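Local coordinates for Thiol:disulfide interchange protein (Klebsiella pneumoniae, PDB 6DXN) that probably acts as a periplasmic thiol:disulfide oxidoreductase of the thioredoxin-like DsbA family, exchanging disulfides with other proteins, at residues Lys4-Ala8 and Gly9-Thr13. Residues are numbered along the deposited sequence; the frame is centred on the assembly and turned at random.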
ATOM      1  N   LYS A   4       8.674   8.853  21.872  1.00 25.84           N
ATOM      2  CA  LYS A   4       9.651   7.770  21.897  1.00 25.47           C
ATOM      3  C   LYS A   4      10.812   8.067  20.943  1.00 23.04           C
ATOM      4  O   LYS A   4      10.626   8.665  19.885  1.00 26.96           O
ATOM      5  CB  LYS A   4       8.975   6.451  21.515  1.00 24.96           C
ATOM      6  CG  LYS A   4       7.764   6.095  22.359  1.00 25.01           C
ATOM      7  CD  LYS A   4       7.097   4.816  21.932  1.00 24.97           C
ATOM      8  CE  LYS A   4       5.901   4.467  22.788  1.00 24.42           C
ATOM      9  NZ  LYS A   4       5.313   3.166  22.390  1.00 23.53           N
ATOM     10  N   ASP A   5      12.000   7.601  21.340  1.00 22.07           N
ATOM     11  CA  ASP A   5      13.235   7.756  20.585  1.00 21.36           C
ATOM     12  C   ASP A   5      13.509   6.465  19.800  1.00 21.34           C
ATOM     13  O   ASP A   5      14.410   5.691  20.158  1.00 22.38           O
ATOM     14  CB  ASP A   5      14.395   8.092  21.527  1.00 21.03           C
ATOM     15  CG  ASP A   5      15.699   8.413  20.818  1.00 21.44           C
ATOM     16  OD1 ASP A   5      15.651   8.781  19.622  1.00 20.86           O
ATOM     17  OD2 ASP A   5      16.754   8.285  21.465  1.00 23.76           O
ATOM     18  N   TYR A   6      12.721   6.243  18.736  1.00 19.72           N
ATOM     19  CA  TYR A   6      12.851   5.046  17.877  1.00 17.67           C
ATOM     20  C   TYR A   6      14.308   4.872  17.432  1.00 18.45           C
ATOM     21  O   TYR A   6      14.946   5.810  16.929  1.00 17.14           O
ATOM     22  CB  TYR A   6      11.869   5.120  16.706  1.00 16.36           C
ATOM     23  CG  TYR A   6      10.434   5.238  17.149  1.00 15.99           C
ATOM     24  CD1 TYR A   6       9.754   4.145  17.656  1.00 15.59           C
ATOM     25  CD2 TYR A   6       9.758   6.447  17.078  1.00 15.23           C
ATOM     26  CE1 TYR A   6       8.437   4.241  18.070  1.00 16.07           C
ATOM     27  CE2 TYR A   6       8.441   6.564  17.492  1.00 15.45           C
ATOM     28  CZ  TYR A   6       7.781   5.458  17.993  1.00 15.76           C
ATOM     29  OH  TYR A   6       6.489   5.559  18.401  1.00 16.63           O
ATOM     30  N   GLN A   7      14.803   3.639  17.602  1.00 18.15           N
ATOM     31  CA  GLN A   7      16.195   3.292  17.373  1.00 19.86           C
ATOM     32  C   GLN A   7      16.395   2.543  16.053  1.00 19.87           C
ATOM     33  O   GLN A   7      15.621   1.641  15.712  1.00 16.99           O
ATOM     34  CB  GLN A   7      16.662   2.418  18.539  1.00 22.22           C
ATOM     35  CG  GLN A   7      16.631   3.133  19.884  1.00 21.75           C
ATOM     36  CD  GLN A   7      17.740   4.149  19.999  1.00 23.51           C
ATOM     37  OE1 GLN A   7      18.915   3.824  19.832  1.00 22.78           O
ATOM     38  NE2 GLN A   7      17.374   5.382  20.319  1.00 22.57           N
ATOM     39  N   ALA A   8      17.441   2.947  15.315  1.00 20.41           N
ATOM     40  CA  ALA A   8      17.832   2.262  14.095  1.00 21.62           C
ATOM     41  C   ALA A   8      18.280   0.849  14.487  1.00 23.82           C
ATOM     42  O   ALA A   8      18.966   0.674  15.495  1.00 25.71           O
ATOM     43  CB  ALA A   8      18.938   3.007  13.395  1.00 22.68           C
ATOM     44  N   GLY A   9      17.883  -0.139  13.682  1.00 23.29           N
ATOM     45  CA  GLY A   9      18.196  -1.539  13.926  1.00 27.36           C
ATOM     46  C   GLY A   9      17.023  -2.255  14.574  1.00 27.66           C
ATOM     47  O   GLY A   9      16.632  -3.340  14.140  1.00 33.20           O
ATOM     48  N   LYS A  10      16.459  -1.618  15.608  1.00 27.53           N
ATOM     49  CA  LYS A  10      15.326  -2.157  16.365  1.00 27.74           C
ATOM     50  C   LYS A  10      13.996  -1.865  15.656  1.00 26.46           C
ATOM     51  O   LYS A  10      13.237  -2.788  15.358  1.00 28.56           O
ATOM     52  CB  LYS A  10      15.287  -1.531  17.763  1.00 28.50           C
ATOM     53  CG  LYS A  10      14.126  -1.953  18.662  1.00 28.38           C
ATOM     54  CD  LYS A  10      14.037  -1.099  19.913  1.00 28.40           C
ATOM     55  CE  LYS A  10      12.887  -1.447  20.833  1.00 25.79           C
ATOM     56  NZ  LYS A  10      13.057  -2.778  21.462  1.00 26.29           N
ATOM     57  N   ASN A  11      13.747  -0.576  15.387  1.00 23.49           N
ATOM     58  CA  ASN A  11      12.485  -0.070  14.845  1.00 21.03           C
ATOM     59  C   ASN A  11      12.527   0.124  13.323  1.00 20.24           C
ATOM     60  O   ASN A  11      11.475   0.188  12.686  1.00 17.84           O
ATOM     61  CB  ASN A  11      12.104   1.246  15.532  1.00 20.92           C
ATOM     62  CG  ASN A  11      11.838   1.083  17.013  1.00 21.71           C
ATOM     63  OD1 ASN A  11      12.519   1.692  17.843  1.00 19.12           O
ATOM     64  ND2 ASN A  11      10.886   0.227  17.357  1.00 17.59           N
ATOM     65  N   PHE A  12      13.727   0.214  12.746  1.00 20.49           N
ATOM     66  CA  PHE A  12      13.827   0.454  11.315  1.00 20.77           C
ATOM     67  C   PHE A  12      15.265   0.226  10.846  1.00 22.73           C
ATOM     68  O   PHE A  12      16.207   0.321  11.640  1.00 23.59           O
ATOM     69  CB  PHE A  12      13.384   1.884  10.990  1.00 19.58           C
ATOM     70  CG  PHE A  12      14.196   2.943  11.696  1.00 19.10           C
ATOM     71  CD1 PHE A  12      13.820   3.410  12.946  1.00 18.61           C
ATOM     72  CD2 PHE A  12      15.358   3.442  11.128  1.00 19.51           C
ATOM     73  CE1 PHE A  12      14.581   4.363  13.608  1.00 18.63           C
ATOM     74  CE2 PHE A  12      16.120   4.392  11.793  1.00 18.57           C
ATOM     75  CZ  PHE A  12      15.725   4.851  13.027  1.00 18.66           C
ATOM     76  N   THR A  13      15.410  -0.060   9.548  1.00 24.04           N
ATOM     77  CA  THR A  13      16.707  -0.264   8.910  1.00 26.78           C
ATOM     78  C   THR A  13      16.916   0.819   7.841  1.00 31.98           C
ATOM     79  O   THR A  13      15.971   1.229   7.156  1.00 32.78           O
ATOM     80  CB  THR A  13      16.827  -1.683   8.341  1.00 26.26           C
ATOM     81  OG1 THR A  13      15.729  -1.901   7.453  1.00 26.94           O
ATOM     82  CG2 THR A  13      16.822  -2.750   9.413  1.00 26.22           C
TER
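Two first torsions place side chains against Gln-7 and Ala-8: Asn-11 carries CG beside its backbone N (chi1 -64°), which turns the amide oxygen to the Gln-7 N-H, while Phe-12 holds CG between its backbone N and carbonyl carbon (chi1 59°), laying one ring face against Ala-8. The backbone forms an alpha-turn, closed by the bond from Asn-11 N to Gln-7 O, and the Asn-11 side chain returns to the N-H of the turn's first residue. Gln-7 is thus gripped at both its peptide groups: its N-H reaches a lone pair of Asn-11 OD1, in the carbonyl plane, at 3.0 Å from N to OD1, and its O accepts Asn-11 N at 2.9 Å in a nearly straight bond. Lys-10 N adds a weak bond to that oxygen. Gly-9 has a positive phi, at which a CB would be jammed against Ala-8 O, and its N donates to Phe-12 O at 2.7 Å. Ala-8 CA makes a CH-pi contact 3.7 Å from the Phe-12 ring centroid, and Phe-12 CE2 meets Ala-8 CB at 3.5 Å. The Asn-11 amide lies at the edge of the Tyr-6 ring, their planes 87° apart. Asn-11 ND2 bonds Ser-167 OG, and Tyr-6 OH bonds Asp-179 on helix 173-188, where Phe-186 meets the Tyr-6 ring edge-to-face. Phe-12 packs on Leu-187 of that helix and on Tyr-161. The turn runs into edge strand 12-14, antiparallel to strand 161-163.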